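Local structure of dopamine N-acetyltransferase-like Protein (Tribolium castaneum, 6V3T) at residues 76-81 and 117-122; 104-109 and 205-210; 142-147 and 172-177. The protein binds acetyl-CoA and, as an arylalkylamine N-acyltransferase, probably transfers acyl groups from CoA thioesters to the amine of serotonin. One frame throughout, in Å; residues are numbered along the deposited sequence.

Interaction 1. Residues 76-81 and 117-122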
loop_
_atom_site.group_PDB
_atom_site.type_symbol
_atom_site.label_atom_id
_atom_site.label_comp_id
_atom_site.label_asym_id
_atom_site.label_seq_id
_atom_site.Cartn_x
_atom_site.Cartn_y
_atom_site.Cartn_z
ATOM N N ALA A 76 -2.642 -11.461 3.298
ATOM C CA ALA A 76 -3.993 -11.189 3.828
ATOM C C ALA A 76 -4.743 -12.511 3.958
ATOM O O ALA A 76 -4.601 -13.359 3.060
ATOM C CB ALA A 76 -4.730 -10.240 2.932
ATOM N N ARG A 77 -5.508 -12.664 5.041
ATOM C CA ARG A 77 -6.300 -13.883 5.366
ATOM C C ARG A 77 -7.745 -13.486 5.689
ATOM O O ARG A 77 -7.982 -12.314 6.053
ATOM C CB ARG A 77 -5.639 -14.640 6.520
ATOM C CG ARG A 77 -4.377 -15.381 6.106
ATOM C CD ARG A 77 -3.709 -16.110 7.249
ATOM N NE ARG A 77 -2.481 -16.740 6.787
ATOM C CZ ARG A 77 -1.258 -16.220 6.890
ATOM N NH1 ARG A 77 -0.223 -16.892 6.416
ATOM N NH2 ARG A 77 -1.059 -15.045 7.465
ATOM N N ARG A 78 -8.674 -14.427 5.527
ATOM C CA ARG A 78 -10.106 -14.249 5.878
ATOM C C ARG A 78 -10.189 -13.767 7.324
ATOM O O ARG A 78 -9.411 -14.285 8.155
ATOM C CB ARG A 78 -10.868 -15.561 5.702
ATOM C CG ARG A 78 -11.062 -15.968 4.250
ATOM C CD ARG A 78 -11.641 -17.359 4.130
ATOM N NE ARG A 78 -12.623 -17.402 3.059
ATOM C CZ ARG A 78 -12.548 -18.162 1.973
ATOM N NH1 ARG A 78 -13.514 -18.115 1.071
ATOM N NH2 ARG A 78 -11.527 -18.983 1.800
ATOM N N GLY A 79 -11.048 -12.775 7.588
ATOM C CA GLY A 79 -11.274 -12.205 8.930
ATOM C C GLY A 79 -10.231 -11.173 9.337
ATOM O O GLY A 79 -10.473 -10.492 10.331
ATOM N N ASP A 80 -9.117 -11.045 8.615
ATOM C CA ASP A 80 -8.081 -10.014 8.892
ATOM C C ASP A 80 -8.746 -8.632 8.938
ATOM O O ASP A 80 -8.479 -7.888 9.903
ATOM C CB ASP A 80 -6.951 -10.051 7.862
ATOM C CG ASP A 80 -5.954 -11.174 8.080
ATOM O OD1 ASP A 80 -6.163 -11.969 9.011
ATOM O OD2 ASP A 80 -4.973 -11.244 7.316
ATOM N N VAL A 81 -9.568 -8.309 7.932
ATOM C CA VAL A 81 -10.265 -6.993 7.795
ATOM C C VAL A 81 -11.119 -6.744 9.034
ATOM O O VAL A 81 -11.009 -5.643 9.631
ATOM C CB VAL A 81 -11.159 -6.901 6.544
ATOM C CG1 VAL A 81 -10.709 -5.778 5.632
ATOM C CG2 VAL A 81 -11.267 -8.214 5.780
ATOM N N ASN A 117 -12.363 -17.568 -4.495
ATOM C CA ASN A 117 -12.288 -18.821 -3.699
ATOM C C ASN A 117 -10.833 -19.092 -3.287
ATOM O O ASN A 117 -10.237 -20.023 -3.836
ATOM C CB ASN A 117 -12.876 -19.995 -4.481
ATOM C CG ASN A 117 -12.726 -21.305 -3.743
ATOM O OD1 ASN A 117 -12.572 -21.317 -2.522
ATOM N ND2 ASN A 117 -12.751 -22.407 -4.478
ATOM N N VAL A 118 -10.299 -18.304 -2.352
ATOM C CA VAL A 118 -8.900 -18.415 -1.844
ATOM C C VAL A 118 -8.912 -18.108 -0.351
ATOM O O VAL A 118 -9.875 -17.464 0.104
ATOM C CB VAL A 118 -7.946 -17.466 -2.591
ATOM C CG1 VAL A 118 -7.880 -17.786 -4.081
ATOM C CG2 VAL A 118 -8.306 -15.997 -2.366
ATOM N N ASP A 119 -7.875 -18.541 0.368
ATOM C CA ASP A 119 -7.776 -18.435 1.850
ATOM C C ASP A 119 -6.697 -17.413 2.221
ATOM O O ASP A 119 -6.751 -16.907 3.359
ATOM C CB ASP A 119 -7.484 -19.795 2.497
ATOM C CG ASP A 119 -8.394 -20.935 2.048
ATOM O OD1 ASP A 119 -9.560 -20.669 1.694
ATOM O OD2 ASP A 119 -7.923 -22.090 2.050
ATOM N N LYS A 120 -5.754 -17.140 1.307
ATOM C CA LYS A 120 -4.698 -16.100 1.454
ATOM C C LYS A 120 -4.669 -15.239 0.188
ATOM O O LYS A 120 -5.009 -15.766 -0.887
ATOM C CB LYS A 120 -3.331 -16.742 1.731
ATOM C CG LYS A 120 -2.814 -17.712 0.672
ATOM C CD LYS A 120 -1.533 -18.430 1.074
ATOM C CE LYS A 120 -0.933 -19.279 -0.032
ATOM N NZ LYS A 120 0.281 -19.992 0.436
ATOM N N ILE A 121 -4.301 -13.960 0.324
ATOM C CA ILE A 121 -4.120 -12.998 -0.807
ATOM C C ILE A 121 -2.796 -12.255 -0.623
ATOM O O ILE A 121 -2.558 -11.695 0.476
ATOM C CB ILE A 121 -5.290 -11.997 -0.911
ATOM C CG1 ILE A 121 -6.611 -12.684 -1.259
ATOM C CG2 ILE A 121 -4.971 -10.898 -1.911
ATOM C CD1 ILE A 121 -7.822 -11.788 -1.114
ATOM N N PHE A 122 -1.997 -12.215 -1.685
ATOM C CA PHE A 122 -0.769 -11.395 -1.782
ATOM C C PHE A 122 -1.185 -9.933 -1.946
ATOM O O PHE A 122 -1.926 -9.595 -2.895
ATOM C CB PHE A 122 0.102 -11.875 -2.941
ATOM C CG PHE A 122 1.533 -11.414 -2.894
ATOM C CD1 PHE A 122 1.885 -10.149 -3.326
ATOM C CD2 PHE A 122 2.533 -12.257 -2.444
ATOM C CE1 PHE A 122 3.205 -9.734 -3.304
ATOM C CE2 PHE A 122 3.852 -11.840 -2.415
ATOM C CZ PHE A 122 4.185 -10.578 -2.845
#

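Interaction 2. Residues 104-109 and 205-210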
loop_
_atom_site.group_PDB
_atom_site.type_symbol
_atom_site.label_atom_id
_atom_site.label_comp_id
_atom_site.label_asym_id
_atom_site.label_seq_id
_atom_site.Cartn_x
_atom_site.Cartn_y
_atom_site.Cartn_z
ATOM N N ASN A 104 -10.467 -0.469 4.827
ATOM C CA ASN A 104 -10.958 -1.763 5.360
ATOM C C ASN A 104 -12.432 -1.941 4.959
ATOM O O ASN A 104 -12.780 -3.044 4.511
ATOM C CB ASN A 104 -10.633 -1.878 6.848
ATOM C CG ASN A 104 -9.142 -2.010 7.100
ATOM O OD1 ASN A 104 -8.561 -3.075 6.918
ATOM N ND2 ASN A 104 -8.500 -0.940 7.522
ATOM N N ASN A 105 -13.262 -0.896 5.052
ATOM C CA ASN A 105 -14.680 -0.959 4.603
ATOM C C ASN A 105 -14.721 -1.393 3.136
ATOM O O ASN A 105 -15.365 -2.415 2.839
ATOM C CB ASN A 105 -15.426 0.365 4.777
ATOM C CG ASN A 105 -15.878 0.600 6.200
ATOM O OD1 ASN A 105 -15.631 -0.225 7.078
ATOM N ND2 ASN A 105 -16.538 1.723 6.433
ATOM N N VAL A 106 -14.046 -0.648 2.257
ATOM C CA VAL A 106 -14.027 -0.921 0.789
ATOM C C VAL A 106 -13.626 -2.384 0.578
ATOM O O VAL A 106 -14.354 -3.110 -0.140
ATOM C CB VAL A 106 -13.080 0.026 0.030
ATOM C CG1 VAL A 106 -12.886 -0.419 -1.418
ATOM C CG2 VAL A 106 -13.560 1.469 0.081
ATOM N N ASN A 107 -12.503 -2.792 1.173
ATOM C CA ASN A 107 -11.976 -4.171 1.031
ATOM C C ASN A 107 -13.056 -5.145 1.494
ATOM O O ASN A 107 -13.454 -6.016 0.696
ATOM C CB ASN A 107 -10.663 -4.353 1.784
ATOM C CG ASN A 107 -9.467 -4.163 0.878
ATOM O OD1 ASN A 107 -8.995 -5.120 0.272
ATOM N ND2 ASN A 107 -8.989 -2.932 0.764
ATOM N N LYS A 108 -13.545 -4.961 2.721
ATOM C CA LYS A 108 -14.587 -5.825 3.334
ATOM C C LYS A 108 -15.799 -5.901 2.395
ATOM O O LYS A 108 -16.284 -7.008 2.165
ATOM C CB LYS A 108 -14.925 -5.307 4.733
ATOM C CG LYS A 108 -15.792 -6.233 5.565
ATOM C CD LYS A 108 -17.215 -5.811 5.516
ATOM C CE LYS A 108 -18.204 -6.942 5.568
ATOM N NZ LYS A 108 -18.332 -7.477 6.936
ATOM N N SER A 109 -16.200 -4.777 1.802
ATOM C CA SER A 109 -17.422 -4.645 0.967
ATOM C C SER A 109 -17.299 -5.421 -0.346
ATOM O O SER A 109 -18.305 -5.473 -1.050
ATOM C CB SER A 109 -17.748 -3.199 0.702
ATOM O OG SER A 109 -16.902 -2.656 -0.297
ATOM N N TYR A 205 -9.816 6.130 -5.776
ATOM C CA TYR A 205 -9.060 4.975 -5.219
ATOM C C TYR A 205 -9.623 3.699 -5.845
ATOM O O TYR A 205 -10.867 3.503 -5.856
ATOM C CB TYR A 205 -9.143 4.985 -3.689
ATOM C CG TYR A 205 -9.058 3.660 -2.962
ATOM C CD1 TYR A 205 -7.964 2.817 -3.095
ATOM C CD2 TYR A 205 -10.036 3.293 -2.054
ATOM C CE1 TYR A 205 -7.872 1.624 -2.386
ATOM C CE2 TYR A 205 -9.960 2.110 -1.335
ATOM C CZ TYR A 205 -8.875 1.269 -1.502
ATOM O OH TYR A 205 -8.818 0.101 -0.791
ATOM N N LYS A 206 -8.730 2.888 -6.410
ATOM C CA LYS A 206 -9.081 1.590 -7.016
ATOM C C LYS A 206 -8.438 0.493 -6.193
ATOM O O LYS A 206 -7.230 0.612 -5.907
ATOM C CB LYS A 206 -8.550 1.479 -8.439
ATOM C CG LYS A 206 -9.383 2.164 -9.503
ATOM C CD LYS A 206 -8.633 2.224 -10.802
ATOM C CE LYS A 206 -9.489 2.583 -11.987
ATOM N NZ LYS A 206 -8.711 2.407 -13.229
ATOM N N VAL A 207 -9.227 -0.516 -5.831
ATOM C CA VAL A 207 -8.716 -1.870 -5.489
ATOM C C VAL A 207 -8.525 -2.608 -6.816
ATOM O O VAL A 207 -9.457 -2.609 -7.633
ATOM C CB VAL A 207 -9.643 -2.609 -4.508
ATOM C CG1 VAL A 207 -9.225 -4.056 -4.306
ATOM C CG2 VAL A 207 -9.688 -1.895 -3.169
ATOM N N MET A 208 -7.324 -3.142 -7.031
ATOM C CA MET A 208 -6.896 -3.751 -8.311
ATOM C C MET A 208 -6.257 -5.101 -8.008
ATOM O O MET A 208 -5.726 -5.285 -6.910
ATOM C CB MET A 208 -5.907 -2.848 -9.054
ATOM C CG MET A 208 -6.444 -1.444 -9.266
ATOM S SD MET A 208 -5.407 -0.376 -10.295
ATOM C CE MET A 208 -5.872 -0.961 -11.930
ATOM N N THR A 209 -6.313 -5.998 -8.979
ATOM C CA THR A 209 -6.202 -7.454 -8.779
ATOM C C THR A 209 -5.664 -8.103 -10.052
ATOM O O THR A 209 -6.077 -7.680 -11.150
ATOM C CB THR A 209 -7.574 -8.002 -8.382
ATOM O OG1 THR A 209 -7.533 -8.095 -6.960
ATOM C CG2 THR A 209 -7.913 -9.333 -9.021
ATOM N N LYS A 210 -4.804 -9.107 -9.896
ATOM C CA LYS A 210 -4.436 -10.030 -10.988
ATOM C C LYS A 210 -4.374 -11.444 -10.434
ATOM O O LYS A 210 -3.962 -11.599 -9.266
ATOM C CB LYS A 210 -3.097 -9.637 -11.604
ATOM C CG LYS A 210 -2.937 -10.087 -13.048
ATOM C CD LYS A 210 -1.544 -9.900 -13.575
ATOM C CE LYS A 210 -1.349 -10.499 -14.949
ATOM N NZ LYS A 210 0.014 -11.068 -15.078
#

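Interaction 3. Residues 142-147 and 172-177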
loop_
_atom_site.group_PDB
_atom_site.type_symbol
_atom_site.label_atom_id
_atom_site.label_comp_id
_atom_site.label_asym_id
_atom_site.label_seq_id
_atom_site.Cartn_x
_atom_site.Cartn_y
_atom_site.Cartn_z
ATOM N N LEU A 142 9.432 -2.724 -9.218
ATOM C CA LEU A 142 9.096 -3.251 -7.872
ATOM C C LEU A 142 7.809 -4.064 -7.964
ATOM O O LEU A 142 7.794 -5.197 -7.463
ATOM C CB LEU A 142 8.919 -2.077 -6.909
ATOM C CG LEU A 142 10.212 -1.383 -6.505
ATOM C CD1 LEU A 142 9.926 -0.027 -5.882
ATOM C CD2 LEU A 142 11.005 -2.265 -5.554
ATOM N N PHE A 143 6.790 -3.491 -8.608
ATOM C CA PHE A 143 5.468 -4.118 -8.856
ATOM C C PHE A 143 5.645 -5.456 -9.584
ATOM O O PHE A 143 5.234 -6.481 -9.023
ATOM C CB PHE A 143 4.560 -3.171 -9.643
ATOM C CG PHE A 143 3.104 -3.248 -9.267
ATOM C CD1 PHE A 143 2.484 -4.472 -9.072
ATOM C CD2 PHE A 143 2.357 -2.095 -9.111
ATOM C CE1 PHE A 143 1.147 -4.537 -8.721
ATOM C CE2 PHE A 143 1.017 -2.164 -8.775
ATOM C CZ PHE A 143 0.420 -3.385 -8.573
ATOM N N LEU A 144 6.235 -5.444 -10.784
ATOM C CA LEU A 144 6.486 -6.666 -11.594
ATOM C C LEU A 144 7.183 -7.710 -10.712
ATOM O O LEU A 144 6.758 -8.867 -10.726
ATOM C CB LEU A 144 7.337 -6.306 -12.820
ATOM C CG LEU A 144 7.887 -7.494 -13.622
ATOM C CD1 LEU A 144 6.917 -7.932 -14.686
ATOM C CD2 LEU A 144 9.223 -7.174 -14.269
ATOM N N ARG A 145 8.209 -7.297 -9.970
ATOM C CA ARG A 145 9.048 -8.184 -9.123
ATOM C C ARG A 145 8.189 -8.768 -8.003
ATOM O O ARG A 145 8.395 -9.946 -7.640
ATOM C CB ARG A 145 10.217 -7.408 -8.513
ATOM C CG ARG A 145 11.214 -6.890 -9.532
ATOM C CD ARG A 145 12.108 -7.972 -10.073
ATOM N NE ARG A 145 13.090 -7.346 -10.942
ATOM C CZ ARG A 145 14.347 -7.730 -11.076
ATOM N NH1 ARG A 145 15.166 -7.096 -11.893
ATOM N NH2 ARG A 145 14.797 -8.749 -10.392
ATOM N N SER A 146 7.296 -7.949 -7.455
ATOM C CA SER A 146 6.349 -8.331 -6.384
ATOM C C SER A 146 5.419 -9.420 -6.908
ATOM O O SER A 146 5.169 -10.374 -6.169
ATOM C CB SER A 146 5.579 -7.145 -5.888
ATOM O OG SER A 146 6.437 -6.246 -5.204
ATOM N N GLU A 147 4.943 -9.273 -8.143
ATOM C CA GLU A 147 4.020 -10.240 -8.798
ATOM C C GLU A 147 4.710 -11.605 -8.839
ATOM O O GLU A 147 4.041 -12.619 -8.563
ATOM C CB GLU A 147 3.636 -9.774 -10.205
ATOM C CG GLU A 147 2.547 -10.610 -10.837
ATOM C CD GLU A 147 2.323 -10.410 -12.332
ATOM O OE1 GLU A 147 1.610 -9.436 -12.717
ATOM O OE2 GLU A 147 2.828 -11.257 -13.117
ATOM N N GLU A 172 -2.254 -1.157 -14.235
ATOM C CA GLU A 172 -2.815 -1.234 -15.610
ATOM C C GLU A 172 -1.788 -1.944 -16.492
ATOM O O GLU A 172 -2.174 -2.852 -17.237
ATOM C CB GLU A 172 -3.115 0.154 -16.189
ATOM C CG GLU A 172 -4.557 0.346 -16.632
ATOM C CD GLU A 172 -5.426 1.142 -15.665
ATOM O OE1 GLU A 172 -4.875 1.794 -14.763
ATOM O OE2 GLU A 172 -6.655 1.104 -15.812
ATOM N N CYS A 173 -0.520 -1.551 -16.385
ATOM C CA CYS A 173 0.548 -1.982 -17.323
ATOM C C CYS A 173 0.861 -3.465 -17.140
ATOM O O CYS A 173 1.247 -4.071 -18.139
ATOM C CB CYS A 173 1.826 -1.159 -17.204
ATOM S SG CYS A 173 1.965 0.093 -18.507
ATOM N N LEU A 174 0.699 -4.031 -15.937
ATOM C CA LEU A 174 0.921 -5.485 -15.682
ATOM C C LEU A 174 -0.390 -6.268 -15.864
ATOM O O LEU A 174 -0.370 -7.486 -15.654
ATOM C CB LEU A 174 1.490 -5.681 -14.274
ATOM C CG LEU A 174 2.922 -5.197 -14.050
ATOM C CD1 LEU A 174 3.209 -5.013 -12.567
ATOM C CD2 LEU A 174 3.928 -6.159 -14.651
ATOM N N GLY A 175 -1.488 -5.597 -16.229
ATOM C CA GLY A 175 -2.760 -6.227 -16.640
ATOM C C GLY A 175 -3.719 -6.455 -15.480
ATOM O O GLY A 175 -4.620 -7.286 -15.610
ATOM N N PHE A 176 -3.562 -5.725 -14.384
ATOM C CA PHE A 176 -4.483 -5.782 -13.226
ATOM C C PHE A 176 -5.861 -5.249 -13.631
ATOM O O PHE A 176 -5.954 -4.278 -14.400
ATOM C CB PHE A 176 -3.928 -4.981 -12.052
ATOM C CG PHE A 176 -2.888 -5.714 -11.257
ATOM C CD1 PHE A 176 -1.770 -6.243 -11.875
ATOM C CD2 PHE A 176 -3.036 -5.884 -9.892
ATOM C CE1 PHE A 176 -0.815 -6.927 -11.138
ATOM C CE2 PHE A 176 -2.078 -6.563 -9.157
ATOM C CZ PHE A 176 -0.970 -7.085 -9.781
ATOM N N ILE A 177 -6.896 -5.874 -13.072
ATOM C CA ILE A 177 -8.335 -5.521 -13.221
ATOM C C ILE A 177 -8.742 -4.650 -12.031
ATOM O O ILE A 177 -8.273 -4.927 -10.921
ATOM C CB ILE A 177 -9.151 -6.828 -13.302
ATOM C CG1 ILE A 177 -9.040 -7.456 -14.691
ATOM C CG2 ILE A 177 -10.602 -6.627 -12.893
ATOM C CD1 ILE A 177 -9.759 -6.681 -15.777
#

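Interaction 1. Residues 76-81 and 117-122
Ala76 and Ile121 face each other as an antiparallel hydrogen-bonded pair where the end of strand 67-77 meets the start of strand 120-129. Ala76 N gives a bond of 2.8 Å to Ile121 O, and Ile121 N returns one of 2.8 Å to Ala76 O. That same Ala76 O also lies 3.2 Å from Lys120 CA, a CA-H...O contact. Past this pair residues 76-81 turn away through a type II turn from Arg77 to Asp80, into helix 80-90.

Arg78, inside this turn, carries the polar end of the contact. Its CB, CG and CD carry the chain across without touching residues 117-122. The chain bends at chi3 (140°), and the guanidinium swings across to the other segment. Val118 O lies over one face of the guanidinium, 3.3 Å from Arg78 CZ; Arg78 NH2 is 2.8 Å from Val118 O, at an angle too poor for a hydrogen bond. NH2 makes the salt bridge, 2.6 Å to Asp119 OD1, which sits at the edge near the guanidinium plane. The guanidinium and carboxylate planes stand 46° apart, and NH2 alone makes the bridge, not a two-pronged, coplanar pairing. Phe113 and Thr114 of helix 112-115 also touch the Arg78 side chain.

The chemistry divides in two: backbone bonds and buried Ala76 and Ile121 within the sheet, and at its end one ion pair; with both residues exposed, solvent probably screens it.

Interaction 2. Residues 104-109 and 205-210
Helix 94-108 lies against one face of the central sheet of this acetyltransferase, and here Val106 and Asn107 of its last turn rest on Tyr205 and Val207 of strand 204-211. The short axes of helix 104-108 and strand 205-210 come within 10.1 Å of each other at an angle of 43°, and the nearest backbone approach is from Asn107 to Val207. Tyr205 and Val207 alternate with Lys206 and Met208 along the strand, so both point to the helix, while Met208 packs on helix 165-174 at the other face.

Val106 supplies the apolar part of the contact. Its CG1, anti to the backbone N (chi1 170°), touches two partners: Tyr205 CE2 at 3.9 Å, met obliquely, and Val207 CG2 at 3.9 Å. Its second branch shares the ring carbon, with Val106 CG2 3.9 Å from Tyr205 CE2. The Val106 side chain slides past those of Tyr205 and Val207, pointing the opposite way.

Asn107 crosses Tyr205 at about a right angle. Its ND2 comes 3.4 Å from Tyr205 OH, but the angle is too poor for a hydrogen bond; the amide nitrogen is bound instead to Asp161 OD1 and to Leu103 O one turn back. The same ND2 lies 4.1 Å from Val207 CG2.

Tyr205 also touches Thr163, an acetyl-CoA-binding residue. Helices packed on both faces of a mixed central sheet, with acetyl-CoA bound beside it, are the layout of the GNAT fold, to which the AANAT subfamily belongs.

Interaction 3. Residues 142-147 and 172-177
Helix 138-152 passes the C-terminal end of helix 165-174 with Leu144 and Leu174 as the nearest backbone pair, their CA atoms 7.0 Å apart, just before the chain leaves the second helix through a Schellman motif at Gly175 and heads for strand 177-183.

Leu174 is the centre of the contact, its side chain splitting between two neighbours. A chi1 of -70° sets CG anti to the carbonyl carbon, and from there the two methyls reach helix 138-152. CD1 approaches the Phe143 ring obliquely, 3.6 Å from Phe143 CD1, and also comes close to the backbone nitrogen of Leu144. CD2 meets the Leu144 side chain, 3.5 Å from Leu144 CD1, the two leucines crossing at about a right angle.

Beyond the Schellman turn Phe176 comes back against the same helix. Phe143 presents its edge to the face of Phe176 in a T-shaped pair, ring centres 5.1 Å apart and planes at 72°. Phe143 CZ lies over the Phe176 face, offset toward the rim; the closest atoms are Phe143 CE1 and Phe176 CZ, 3.5 Å apart. At the edge of the Phe176 ring, near its plane, lies a carboxylate oxygen: Glu147 OE1 is 3.8 Å from Phe176 CE1. Glu147 gets there with an extended chain, and OE1 is paired with Lys210 NZ, so the buried acid has a cationic partner beside the aromatic.

Phe143 leans further on Leu124 and Leu127 of strand 120-129 and on Ala170 and Ala171 of helix 165-174. The cluster lies between helices 138-152 and 165-174 and strand 120-129, next to Cys173, which touches acetyl-CoA, with Phe176 reaching Lys210 of strand 204-211.

In the fold
All three contacts converge on the one central sheet. Interactions 1 and 2, their centres 13 Å apart, meet where helices 80-90 and 94-108 pack together: Val81 CG1 is 3.6 Å from Asn104 O. Interaction 3, nested in the loop closed by interaction 2, is joined to it by a probable hydrogen bond, Thr209 O to Ile177 N at 2.8 Å, and by the Lys210 NZ to Glu147 OE1 salt bridge at 3.3 Å. It reaches interaction 1 through Phe122 CZ, 3.5 Å from Ser146 O. The side chains of Tyr205 and Phe143 each lie about 7 Å from bound acetyl-CoA. The side chain of Ala76 is about 14 Å from the bound acetyl-CoA.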